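PDB 6M2D: mitochondrial ubiquitin ligase activator of NFKB 1 from Homo sapiens, which accepts ubiquitin from an E2 conjugating enzyme and directs its transfer to substrate proteins, through the zinc-binding RING domain that makes up this chain. Local coordinates for residues A[5-10]-A[26-31]; A[17-22]-A[49-54]; A[22-27]-A[42-47]. All coordinates share one frame; numbering follows the deposited sequence.

Contact 1: residues A[5-10]-A[26-31]. With ZN (zinc ion), chain G.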
ATOM      1  N   SER A   5     -10.894   0.539   4.752  1.00 28.18           N
ATOM      2  CA  SER A   5     -10.066   1.692   5.095  1.00 21.49           C
ATOM      3  C   SER A   5      -8.789   1.380   5.864  1.00 20.71           C
ATOM      4  O   SER A   5      -7.898   2.236   5.898  1.00 21.85           O
ATOM      5  CB  SER A   5     -10.873   2.719   5.907  1.00 28.36           C
ATOM      6  OG  SER A   5     -12.139   2.982   5.310  1.00 27.21           O
ATOM      7  N   ALA A   6      -8.658   0.209   6.477  1.00 20.59           N
ATOM      8  CA  ALA A   6      -7.453  -0.096   7.242  1.00 19.34           C
ATOM      9  C   ALA A   6      -6.379  -0.705   6.346  1.00 15.87           C
ATOM     10  O   ALA A   6      -6.680  -1.511   5.468  1.00 18.19           O
ATOM     11  CB  ALA A   6      -7.769  -1.048   8.398  1.00 20.65           C
ATOM     12  N   CYS A   7      -5.126  -0.305   6.572  1.00 16.06           N
ATOM     13  CA  CYS A   7      -3.986  -0.912   5.893  1.00 18.92           C
ATOM     14  C   CYS A   7      -4.042  -2.435   6.015  1.00 17.70           C
ATOM     15  O   CYS A   7      -4.196  -2.975   7.113  1.00 15.95           O
ATOM     16  CB  CYS A   7      -2.682  -0.387   6.497  1.00 16.49           C
ATOM     17  SG  CYS A   7      -1.199  -1.252   5.932  1.00 16.74           S
ATOM     18  N   VAL A   8      -3.938  -3.126   4.874  1.00 15.91           N
ATOM     19  CA  VAL A   8      -4.108  -4.581   4.860  1.00 16.47           C
ATOM     20  C   VAL A   8      -2.930  -5.322   5.468  1.00 14.55           C
ATOM     21  O   VAL A   8      -3.012  -6.542   5.654  1.00 14.30           O
ATOM     22  CB  VAL A   8      -4.334  -5.138   3.438  1.00 19.32           C
ATOM     23  CG1 VAL A   8      -5.450  -4.391   2.735  1.00 17.49           C
ATOM     24  CG2 VAL A   8      -3.033  -5.105   2.642  1.00 15.67           C
ATOM     25  N   VAL A   9      -1.845  -4.622   5.782  1.00 17.61           N
ATOM     26  CA  VAL A   9      -0.635  -5.233   6.319  1.00 14.33           C
ATOM     27  C   VAL A   9      -0.583  -5.143   7.841  1.00 20.37           C
ATOM     28  O   VAL A   9      -0.400  -6.152   8.524  1.00 21.24           O
ATOM     29  CB  VAL A   9       0.609  -4.584   5.674  1.00 21.18           C
ATOM     30  CG1 VAL A   9       1.888  -5.272   6.149  1.00 23.29           C
ATOM     31  CG2 VAL A   9       0.484  -4.617   4.144  1.00 14.73           C
ATOM     32  N   CYS A  10      -0.721  -3.939   8.395  1.00 18.37           N
ATOM     33  CA  CYS A  10      -0.684  -3.780   9.848  1.00 17.19           C
ATOM     34  C   CYS A  10      -2.067  -3.801  10.481  1.00 18.80           C
ATOM     35  O   CYS A  10      -2.186  -4.138  11.666  1.00 18.54           O
ATOM     36  CB  CYS A  10       0.025  -2.475  10.235  1.00 18.29           C
ATOM     37  SG  CYS A  10      -0.804  -0.927   9.731  1.00 16.99           S
ATOM     38  N   CYS A  26      -3.821  -0.214  -0.770  1.00 14.88           N
ATOM     39  CA  CYS A  26      -3.981  -1.187   0.304  1.00 18.26           C
ATOM     40  C   CYS A  26      -3.110  -0.942   1.523  1.00 15.09           C
ATOM     41  O   CYS A  26      -3.268  -1.678   2.500  1.00 17.10           O
ATOM     42  CB  CYS A  26      -3.684  -2.611  -0.200  1.00 18.40           C
ATOM     43  SG  CYS A  26      -2.041  -2.786  -0.938  1.00 18.05           S
ATOM     44  N   SER A  27      -2.201   0.031   1.519  1.00 17.45           N
ATOM     45  CA  SER A  27      -1.184   0.062   2.559  1.00 14.78           C
ATOM     46  C   SER A  27      -0.981   1.474   3.097  1.00 15.68           C
ATOM     47  O   SER A  27      -1.190   2.463   2.390  1.00 15.62           O
ATOM     48  CB  SER A  27       0.153  -0.495   2.026  1.00 15.00           C
ATOM     49  OG  SER A  27       1.232  -0.158   2.883  1.00 16.42           O
ATOM     50  N   CYS A  28      -0.569   1.555   4.363  1.00 12.36           N
ATOM     51  CA  CYS A  28      -0.061   2.804   4.903  1.00 15.53           C
ATOM     52  C   CYS A  28       1.394   2.979   4.488  1.00 15.83           C
ATOM     53  O   CYS A  28       2.017   2.072   3.929  1.00 18.05           O
ATOM     54  CB  CYS A  28      -0.179   2.830   6.423  1.00 15.61           C
ATOM     55  SG  CYS A  28       0.970   1.715   7.279  1.00 17.72           S
ATOM     56  N   THR A  29       1.953   4.156   4.786  1.00 17.02           N
ATOM     57  CA  THR A  29       3.304   4.448   4.312  1.00 13.88           C
ATOM     58  C   THR A  29       4.356   3.649   5.078  1.00 19.62           C
ATOM     59  O   THR A  29       5.347   3.201   4.492  1.00 18.27           O
ATOM     60  CB  THR A  29       3.601   5.946   4.411  1.00 20.42           C
ATOM     61  OG1 THR A  29       2.480   6.693   3.925  1.00 17.36           O
ATOM     62  CG2 THR A  29       4.819   6.286   3.565  1.00 21.91           C
ATOM     63  N   GLU A  30       4.162   3.464   6.388  1.00 21.28           N
ATOM     64  CA  GLU A  30       5.150   2.732   7.179  1.00 24.29           C
ATOM     65  C   GLU A  30       5.266   1.287   6.715  1.00 22.12           C
ATOM     66  O   GLU A  30       6.371   0.742   6.619  1.00 25.41           O
ATOM     67  CB  GLU A  30       4.788   2.796   8.665  1.00 25.08           C
ATOM     68  CG  GLU A  30       5.576   3.841   9.447  1.00 37.84           C
ATOM     69  CD  GLU A  30       5.267   3.819  10.936  1.00 43.04           C
ATOM     70  OE1 GLU A  30       4.756   2.785  11.425  1.00 39.10           O
ATOM     71  OE2 GLU A  30       5.522   4.844  11.610  1.00 43.79           O
ATOM     72  N   CYS A  31       4.138   0.663   6.391  1.00 18.00           N
ATOM     73  CA  CYS A  31       4.180  -0.730   5.965  1.00 17.56           C
ATOM     74  C   CYS A  31       4.850  -0.867   4.604  1.00 20.85           C
ATOM     75  O   CYS A  31       5.571  -1.844   4.359  1.00 22.53           O
ATOM     76  CB  CYS A  31       2.768  -1.301   5.944  1.00 19.73           C
ATOM     77  SG  CYS A  31       2.221  -1.749   7.603  1.00 17.66           S
TER
HETATM   78 ZN    ZN G 401       0.282  -0.518   7.641  1.00 25.40          ZN

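Contact 2: residues A[17-22]-A[49-54]. With ZN (zinc ion), chain H.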
ATOM      1  N   CYS A  17      -1.535   4.996   0.485  1.00 15.80           N
ATOM      2  CA  CYS A  17      -0.639   4.888  -0.655  1.00 16.07           C
ATOM      3  C   CYS A  17      -1.376   4.308  -1.854  1.00 17.41           C
ATOM      4  O   CYS A  17      -2.260   3.456  -1.711  1.00 18.62           O
ATOM      5  CB  CYS A  17       0.556   3.974  -0.334  1.00 16.66           C
ATOM      6  SG  CYS A  17       1.589   4.503   1.036  1.00 18.66           S
ATOM      7  N   VAL A  18      -1.003   4.773  -3.042  1.00 15.54           N
ATOM      8  CA  VAL A  18      -1.350   4.117  -4.298  1.00 16.90           C
ATOM      9  C   VAL A  18      -0.089   3.463  -4.839  1.00 18.88           C
ATOM     10  O   VAL A  18       0.950   4.120  -4.974  1.00 15.90           O
ATOM     11  CB  VAL A  18      -1.928   5.101  -5.332  1.00 17.91           C
ATOM     12  CG1 VAL A  18      -2.398   4.334  -6.574  1.00 21.79           C
ATOM     13  CG2 VAL A  18      -3.063   5.919  -4.730  1.00 16.39           C
ATOM     14  N   PHE A  19      -0.178   2.174  -5.156  1.00 19.14           N
ATOM     15  CA  PHE A  19       0.948   1.440  -5.712  1.00 20.54           C
ATOM     16  C   PHE A  19       0.845   1.451  -7.234  1.00 22.73           C
ATOM     17  O   PHE A  19      -0.219   1.175  -7.792  1.00 23.68           O
ATOM     18  CB  PHE A  19       0.974  -0.000  -5.184  1.00 20.46           C
ATOM     19  CG  PHE A  19       1.368  -0.117  -3.731  1.00 18.85           C
ATOM     20  CD1 PHE A  19       2.093   0.882  -3.109  1.00 17.25           C
ATOM     21  CD2 PHE A  19       1.011  -1.232  -2.994  1.00 17.50           C
ATOM     22  CE1 PHE A  19       2.453   0.778  -1.774  1.00 19.10           C
ATOM     23  CE2 PHE A  19       1.367  -1.344  -1.659  1.00 14.69           C
ATOM     24  CZ  PHE A  19       2.090  -0.337  -1.047  1.00 15.59           C
ATOM     25  N   LEU A  20       1.949   1.780  -7.897  1.00 24.28           N
ATOM     26  CA  LEU A  20       2.052   1.732  -9.349  1.00 25.68           C
ATOM     27  C   LEU A  20       2.982   0.588  -9.736  1.00 26.34           C
ATOM     28  O   LEU A  20       4.026   0.401  -9.109  1.00 27.14           O
ATOM     29  CB  LEU A  20       2.581   3.066  -9.890  1.00 25.59           C
ATOM     30  CG  LEU A  20       1.711   4.282  -9.576  1.00 22.66           C
ATOM     31  CD1 LEU A  20       2.153   5.481 -10.405  1.00 23.84           C
ATOM     32  CD2 LEU A  20       0.252   3.950  -9.843  1.00 25.59           C
ATOM     33  N   GLU A  21       2.638  -0.150 -10.793  1.00 25.46           N
ATOM     34  CA  GLU A  21       1.586   0.203 -11.735  1.00 26.94           C
ATOM     35  C   GLU A  21       0.258  -0.461 -11.457  1.00 24.34           C
ATOM     36  O   GLU A  21      -0.722  -0.175 -12.135  1.00 24.47           O
ATOM     37  CB  GLU A  21       2.020  -0.167 -13.158  1.00 32.28           C
ATOM     38  CG  GLU A  21       3.332   0.439 -13.595  1.00 35.89           C
ATOM     39  CD  GLU A  21       3.285   1.956 -13.655  1.00 39.41           C
ATOM     40  OE1 GLU A  21       2.188   2.516 -13.889  1.00 40.12           O
ATOM     41  OE2 GLU A  21       4.351   2.590 -13.468  1.00 47.19           O
ATOM     42  N   CYS A  22       0.213  -1.367 -10.482  1.00 22.75           N
ATOM     43  CA  CYS A  22      -1.004  -2.152 -10.318  1.00 23.30           C
ATOM     44  C   CYS A  22      -2.198  -1.287  -9.919  1.00 19.80           C
ATOM     45  O   CYS A  22      -3.347  -1.656 -10.187  1.00 21.74           O
ATOM     46  CB  CYS A  22      -0.764  -3.266  -9.304  1.00 23.29           C
ATOM     47  SG  CYS A  22      -0.544  -2.653  -7.645  1.00 19.07           S
ATOM     48  N   THR A  49       6.640  -0.401  -8.536  1.00 20.66           N
ATOM     49  CA  THR A  49       7.660   0.448  -9.143  1.00 28.79           C
ATOM     50  C   THR A  49       7.673   1.851  -8.542  1.00 26.64           C
ATOM     51  O   THR A  49       8.719   2.511  -8.533  1.00 27.54           O
ATOM     52  CB  THR A  49       7.445   0.532 -10.655  1.00 29.07           C
ATOM     53  OG1 THR A  49       6.063   0.790 -10.921  1.00 37.34           O
ATOM     54  CG2 THR A  49       7.838  -0.773 -11.332  1.00 25.13           C
ATOM     55  N   ARG A  50       6.543   2.318  -8.025  1.00 24.76           N
ATOM     56  CA  ARG A  50       6.459   3.676  -7.508  1.00 25.27           C
ATOM     57  C   ARG A  50       5.296   3.764  -6.531  1.00 25.23           C
ATOM     58  O   ARG A  50       4.274   3.096  -6.707  1.00 19.41           O
ATOM     59  CB  ARG A  50       6.285   4.676  -8.656  1.00 26.97           C
ATOM     60  CG  ARG A  50       6.100   6.098  -8.213  1.00 27.82           C
ATOM     61  CD  ARG A  50       6.901   7.073  -9.060  1.00 30.04           C
ATOM     62  NE  ARG A  50       6.628   8.423  -8.596  1.00 28.74           N
ATOM     63  CZ  ARG A  50       5.917   9.316  -9.275  1.00 24.67           C
ATOM     64  NH1 ARG A  50       5.423   9.009 -10.468  1.00 23.39           N
ATOM     65  NH2 ARG A  50       5.703  10.515  -8.753  1.00 25.94           N
ATOM     66  N   VAL A  51       5.462   4.590  -5.496  1.00 21.36           N
ATOM     67  CA  VAL A  51       4.396   4.874  -4.540  1.00 20.33           C
ATOM     68  C   VAL A  51       4.003   6.337  -4.673  1.00 25.22           C
ATOM     69  O   VAL A  51       4.870   7.219  -4.716  1.00 21.93           O
ATOM     70  CB  VAL A  51       4.820   4.558  -3.096  1.00 20.53           C
ATOM     71  CG1 VAL A  51       3.723   4.951  -2.136  1.00 20.33           C
ATOM     72  CG2 VAL A  51       5.109   3.084  -2.963  1.00 24.71           C
ATOM     73  N   ILE A  52       2.701   6.597  -4.739  1.00 20.57           N
ATOM     74  CA  ILE A  52       2.214   7.974  -4.691  1.00 20.04           C
ATOM     75  C   ILE A  52       1.141   8.092  -3.615  1.00 15.67           C
ATOM     76  O   ILE A  52       0.443   7.109  -3.320  1.00 18.23           O
ATOM     77  CB  ILE A  52       1.703   8.435  -6.063  1.00 21.49           C
ATOM     78  CG1 ILE A  52       0.457   7.667  -6.464  1.00 20.16           C
ATOM     79  CG2 ILE A  52       2.793   8.281  -7.131  1.00 25.49           C
ATOM     80  CD1 ILE A  52      -0.083   8.116  -7.789  1.00 20.93           C
ATOM     81  N   PRO A  53       0.987   9.258  -2.990  1.00 15.29           N
ATOM     82  CA  PRO A  53      -0.010   9.393  -1.922  1.00 15.31           C
ATOM     83  C   PRO A  53      -1.431   9.293  -2.441  1.00 19.51           C
ATOM     84  O   PRO A  53      -1.772   9.809  -3.508  1.00 18.35           O
ATOM     85  CB  PRO A  53       0.269  10.789  -1.351  1.00 18.29           C
ATOM     86  CG  PRO A  53       0.884  11.533  -2.509  1.00 19.40           C
ATOM     87  CD  PRO A  53       1.747  10.504  -3.193  1.00 16.50           C
ATOM     88  N   LEU A  54      -2.270   8.630  -1.650  1.00 16.33           N
ATOM     89  CA  LEU A  54      -3.702   8.664  -1.910  1.00 16.51           C
ATOM     90  C   LEU A  54      -4.244  10.081  -1.784  1.00 18.73           C
ATOM     91  O   LEU A  54      -5.133  10.483  -2.543  1.00 16.50           O
ATOM     92  CB  LEU A  54      -4.421   7.729  -0.948  1.00 17.92           C
ATOM     93  CG  LEU A  54      -5.932   7.838  -1.014  1.00 22.13           C
ATOM     94  CD1 LEU A  54      -6.422   7.214  -2.306  1.00 22.42           C
ATOM     95  CD2 LEU A  54      -6.511   7.144   0.190  1.00 24.97           C
TER
HETATM   96 ZN    ZN H 402      -1.502  -4.553  -6.523  1.00 28.04          ZN

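Contact 3: residues A[22-27]-A[42-47]. With ZN (zinc ion), chain H; SO4 (sulfate ion), chain I; SO4 (sulfate ion), chain J.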
ATOM      1  N   CYS A  22       0.213  -1.367 -10.482  1.00 22.75           N
ATOM      2  CA  CYS A  22      -1.004  -2.152 -10.318  1.00 23.30           C
ATOM      3  C   CYS A  22      -2.198  -1.287  -9.919  1.00 19.80           C
ATOM      4  O   CYS A  22      -3.347  -1.656 -10.187  1.00 21.74           O
ATOM      5  CB  CYS A  22      -0.764  -3.266  -9.304  1.00 23.29           C
ATOM      6  SG  CYS A  22      -0.544  -2.653  -7.645  1.00 19.07           S
ATOM      7  N   GLY A  23      -1.959  -0.135  -9.297  1.00 23.15           N
ATOM      8  CA  GLY A  23      -3.033   0.778  -8.949  1.00 22.73           C
ATOM      9  C   GLY A  23      -3.706   0.525  -7.614  1.00 24.52           C
ATOM     10  O   GLY A  23      -4.628   1.263  -7.250  1.00 21.42           O
ATOM     11  N   HIS A  24      -3.267  -0.472  -6.858  1.00 18.44           N
ATOM     12  CA  HIS A  24      -3.998  -0.853  -5.660  1.00 19.55           C
ATOM     13  C   HIS A  24      -3.717   0.107  -4.513  1.00 15.72           C
ATOM     14  O   HIS A  24      -2.592   0.583  -4.339  1.00 16.91           O
ATOM     15  CB  HIS A  24      -3.652  -2.290  -5.271  1.00 21.20           C
ATOM     16  CG  HIS A  24      -4.275  -3.302  -6.179  1.00 21.01           C
ATOM     17  ND1 HIS A  24      -3.552  -4.290  -6.810  1.00 20.98           N
ATOM     18  CD2 HIS A  24      -5.559  -3.460  -6.581  1.00 24.74           C
ATOM     19  CE1 HIS A  24      -4.365  -5.021  -7.553  1.00 22.73           C
ATOM     20  NE2 HIS A  24      -5.588  -4.536  -7.431  1.00 25.22           N
ATOM     21  N   VAL A  25      -4.762   0.401  -3.746  1.00 15.54           N
ATOM     22  CA  VAL A  25      -4.697   1.219  -2.538  1.00 18.27           C
ATOM     23  C   VAL A  25      -4.905   0.268  -1.370  1.00 16.40           C
ATOM     24  O   VAL A  25      -6.044  -0.047  -1.019  1.00 18.41           O
ATOM     25  CB  VAL A  25      -5.759   2.326  -2.535  1.00 20.05           C
ATOM     26  CG1 VAL A  25      -5.717   3.109  -1.219  1.00 17.00           C
ATOM     27  CG2 VAL A  25      -5.584   3.248  -3.728  1.00 19.45           C
ATOM     28  N   CYS A  26      -3.821  -0.214  -0.770  1.00 14.88           N
ATOM     29  CA  CYS A  26      -3.981  -1.187   0.304  1.00 18.26           C
ATOM     30  C   CYS A  26      -3.110  -0.942   1.523  1.00 15.09           C
ATOM     31  O   CYS A  26      -3.268  -1.678   2.500  1.00 17.10           O
ATOM     32  CB  CYS A  26      -3.684  -2.611  -0.200  1.00 18.40           C
ATOM     33  SG  CYS A  26      -2.041  -2.786  -0.938  1.00 18.05           S
ATOM     34  N   SER A  27      -2.201   0.031   1.519  1.00 17.45           N
ATOM     35  CA  SER A  27      -1.184   0.062   2.559  1.00 14.78           C
ATOM     36  C   SER A  27      -0.981   1.474   3.097  1.00 15.68           C
ATOM     37  O   SER A  27      -1.190   2.463   2.390  1.00 15.62           O
ATOM     38  CB  SER A  27       0.153  -0.495   2.026  1.00 15.00           C
ATOM     39  OG  SER A  27       1.232  -0.158   2.883  1.00 16.42           O
ATOM     40  N   PRO A  42       0.806  -6.148  -1.610  1.00 20.75           N
ATOM     41  CA  PRO A  42       0.135  -7.173  -0.792  1.00 18.33           C
ATOM     42  C   PRO A  42      -1.100  -7.771  -1.453  1.00 18.63           C
ATOM     43  O   PRO A  42      -1.453  -8.918  -1.151  1.00 20.36           O
ATOM     44  CB  PRO A  42      -0.221  -6.417   0.495  1.00 17.82           C
ATOM     45  CG  PRO A  42       0.800  -5.299   0.564  1.00 17.87           C
ATOM     46  CD  PRO A  42       1.049  -4.899  -0.866  1.00 15.30           C
ATOM     47  N   ILE A  43      -1.753  -7.043  -2.362  1.00 20.70           N
ATOM     48  CA  ILE A  43      -3.000  -7.526  -2.956  1.00 18.81           C
ATOM     49  C   ILE A  43      -2.724  -8.450  -4.128  1.00 23.18           C
ATOM     50  O   ILE A  43      -3.245  -9.569  -4.195  1.00 22.87           O
ATOM     51  CB  ILE A  43      -3.888  -6.352  -3.404  1.00 22.34           C
ATOM     52  CG1 ILE A  43      -4.246  -5.460  -2.218  1.00 19.66           C
ATOM     53  CG2 ILE A  43      -5.137  -6.891  -4.102  1.00 16.38           C
ATOM     54  CD1 ILE A  43      -4.942  -6.192  -1.125  1.00 20.82           C
ATOM     55  N   CYS A  44      -1.934  -7.986  -5.088  1.00 18.20           N
ATOM     56  CA  CYS A  44      -1.791  -8.691  -6.348  1.00 21.40           C
ATOM     57  C   CYS A  44      -0.410  -9.289  -6.551  1.00 21.14           C
ATOM     58  O   CYS A  44      -0.225 -10.047  -7.510  1.00 23.09           O
ATOM     59  CB  CYS A  44      -2.138  -7.749  -7.515  1.00 20.20           C
ATOM     60  SG  CYS A  44      -0.895  -6.510  -7.835  1.00 19.61           S
ATOM     61  N   ARG A  45       0.541  -8.983  -5.668  1.00 18.47           N
ATOM     62  CA  ARG A  45       1.921  -9.475  -5.658  1.00 23.38           C
ATOM     63  C   ARG A  45       2.768  -8.942  -6.806  1.00 23.09           C
ATOM     64  O   ARG A  45       3.885  -9.429  -7.018  1.00 26.64           O
ATOM     65  CB  ARG A  45       2.003 -11.009  -5.648  1.00 22.64           C
ATOM     66  CG  ARG A  45       1.202 -11.690  -4.558  1.00 25.27           C
ATOM     67  CD  ARG A  45       1.705 -11.362  -3.158  1.00 27.12           C
ATOM     68  NE  ARG A  45       3.064 -11.837  -2.908  1.00 29.95           N
ATOM     69  CZ  ARG A  45       3.861 -11.337  -1.968  1.00 33.18           C
ATOM     70  NH1 ARG A  45       3.432 -10.356  -1.181  1.00 26.36           N
ATOM     71  NH2 ARG A  45       5.089 -11.811  -1.815  1.00 40.19           N
ATOM     72  N   GLN A  46       2.285  -7.954  -7.548  1.00 21.67           N
ATOM     73  CA  GLN A  46       3.124  -7.310  -8.548  1.00 27.96           C
ATOM     74  C   GLN A  46       4.190  -6.459  -7.880  1.00 23.48           C
ATOM     75  O   GLN A  46       3.990  -5.909  -6.794  1.00 20.35           O
ATOM     76  CB  GLN A  46       2.293  -6.416  -9.463  1.00 29.78           C
ATOM     77  CG  GLN A  46       1.932  -7.030 -10.786  1.00 33.67           C
ATOM     78  CD  GLN A  46       1.074  -6.095 -11.598  1.00 39.06           C
ATOM     79  OE1 GLN A  46      -0.157  -6.140 -11.518  1.00 42.95           O
ATOM     80  NE2 GLN A  46       1.716  -5.220 -12.370  1.00 38.52           N
ATOM     81  N   ALA A  47       5.326  -6.333  -8.556  1.00 21.87           N
ATOM     82  CA  ALA A  47       6.355  -5.411  -8.106  1.00 25.38           C
ATOM     83  C   ALA A  47       5.801  -3.991  -8.037  1.00 21.67           C
ATOM     84  O   ALA A  47       5.041  -3.552  -8.905  1.00 23.54           O
ATOM     85  CB  ALA A  47       7.556  -5.472  -9.047  1.00 26.32           C
TER
HETATM   86 ZN    ZN H 402      -1.502  -4.553  -6.523  1.00 28.04          ZN
HETATM   87  S   SO4 I 403       5.388  -9.025 -11.495  1.00 52.65           S
HETATM   88  O1  SO4 I 403       4.202  -9.629 -10.889  1.00 43.69           O
HETATM   89  O2  SO4 I 403       5.438  -7.597 -11.173  1.00 42.46           O
HETATM   90  O3  SO4 I 403       6.596  -9.668 -10.973  1.00 51.34           O
HETATM   91  O4  SO4 I 403       5.313  -9.197 -12.944  1.00 53.26           O
HETATM   92  S   SO4 J 404       6.976 -14.386  -3.746  1.00 60.14           S
HETATM   93  O1  SO4 J 404       5.668 -14.780  -3.213  1.00 47.58           O
HETATM   94  O2  SO4 J 404       7.081 -12.927  -3.795  1.00 53.90           O
HETATM   95  O3  SO4 J 404       8.037 -14.901  -2.878  1.00 60.04           O
HETATM   96  O4  SO4 J 404       7.116 -14.941  -5.095  1.00 42.88           O
HETATM   97  O   HOH W   1       2.437  -2.542  -8.654  1.00 31.07           O

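Contact 1: residues A[5-10]-A[26-31]
Cys7 and Cys28 meet round a zinc ion that four cysteines hold. Followed outward, the Cys7 side chain leaves the backbone with CB packed against Cys28 CB at 4.1 Å, and its sulfur, anti to the backbone N (chi1 171°), swings in to the metal, with SG 2.4 Å from the zinc. The same SG accepts a nearly straight hydrogen bond from Cys28 N at 3.3 Å and another from Val9 N within its own loop, with a weak one from Cys10 N. Cys10, Cys28 and Cys31 complete the tetrahedron, the first site of the RING finger; Cys28 also caps helix 29-34, its SG accepting from Cys31 N. The CB of Cys10 lies 3.5 Å from Cys31 SG, and Val9 CB packs against Cys31 SG at 3.8 Å. Next to the site Val8 N bonds to Cys26 O at 2.9 Å, while Val8 CG1 and CG2 straddle that oxygen, CG2 reaching Cys26 CB at 3.8 Å. With an alanine in place of Val8, both methyl branches go, and a gap would probably open beside Cys26 CB and over its carbonyl oxygen. N-H groups pointing at thiolate sulfur probably spread the negative charge that four cysteines bring to one zinc.

Contact 2: residues A[17-22]-A[49-54]
Leu20 and Val18 carry most of the burial on strand 17-20, and Ile52 answers them from strand 50-53. The CB of Val18 lies 3.7 Å from Ile52 CG1, which chi1 of 67° places between the backbone N and the carbonyl carbon, turned to the neighbouring strand. Farther along the same face Leu20 CB lies 3.6 Å from Arg50 O and faces Arg50 CB, Leu20 CD1 meets Ile52 CD1 at 4.3 Å, and Val18 CG2 extends the apolar patch to Leu54. Beneath these side chains the backbones of Val18 and Ile52 form a hydrogen-bonded pair, Val18 N to Ile52 O at 2.8 Å and Ile52 N to Val18 O at 3.0 Å. This is the two-stranded antiparallel sheet of the RING domain, and it ends in a classic beta bulge: Thr49 and Arg50 both face Leu20. There Leu20 O takes a bond from Thr49 N and a second, at 2.8 Å, from Thr49 OG1, which stands above the carbonyl plane; Arg50 N adds a weak one. Leu20 N in turn donates to Arg50 O. On the other face Val51 splits its branches: CG1 rests on Cys17 CB, and CG2 approaches the Phe19 ring at CE1, 3.7 Å away, the two side chains running alongside each other.

Contact 3: residues A[22-27]-A[42-47]
The second zinc site of the RING finger, made of three cysteines and one histidine, joins loops 22-27 and 42-47. Cys22 SG and Cys44 SG each bind the metal at 2.4 Å, and His24 binds it through ND1 at 2.1 Å; Cys41 supplies the fourth ligand. Both cysteine sulfurs sit between the backbone N and the carbonyl carbon of their own residues (chi1 69° and 73°), and each also accepts a backbone N-H two residues on: His24 N gives to Cys22 SG, Gln46 N to Cys44 SG. The imidazole has neighbours over both faces and at its edge. Ile43 CG2 stands over the centre of one face, 4.0 Å from the ring centroid and 7° off its normal, a CH-pi contact; the Cys22 carbonyl oxygen lies over the opposite face; Cys44 SG is at the edge, in the ring plane, and Cys44 CB comes within 3.5 Å of His24 CE1. The other branch of Ile43 goes to Cys26, Ile43 CG1 meeting Cys26 CB at 3.5 Å, while Pro42 CD touches Cys26 SG. Gln46 OE1 lies beside Cys22 CB, and a water accepts from Cys22 N and donates to Ala47 O. Sulfate ions, probably from the crystallisation liquor, take bonds from Arg45 NH2 and Ala47 N. With no direct hydrogen bond between them, the two loops are probably held together mainly by the shared zinc, with apolar contacts and one bridging water beside it, and the zinc bond at ND1, with Ile43 CG2 over one face, probably fixes the ring's rotation about CB-CG.

In the fold
From the N terminus, helix 2-5 leads into the first zinc loop, which contact 1 closes against the start of helix 29-34. Strand 17-20 falls within that closed loop and opens contact 2, whose partner strand 50-53 comes only near the C terminus, so contacts 1 and 2 cross along the chain. Contact 3 lies between the two strands in sequence, closes a loop that holds helix 29-34 and is enclosed by contact 2, sharing Cys22 with it, while Cys26 and Ser27 serve both contacts 1 and 3. The Phe19 ring packs against Cys26 and Ser27, and Pro42 touches Val8 and Val9. The interleaved connections thus tie two zinc sites, helix and sheet into one compact RING domain.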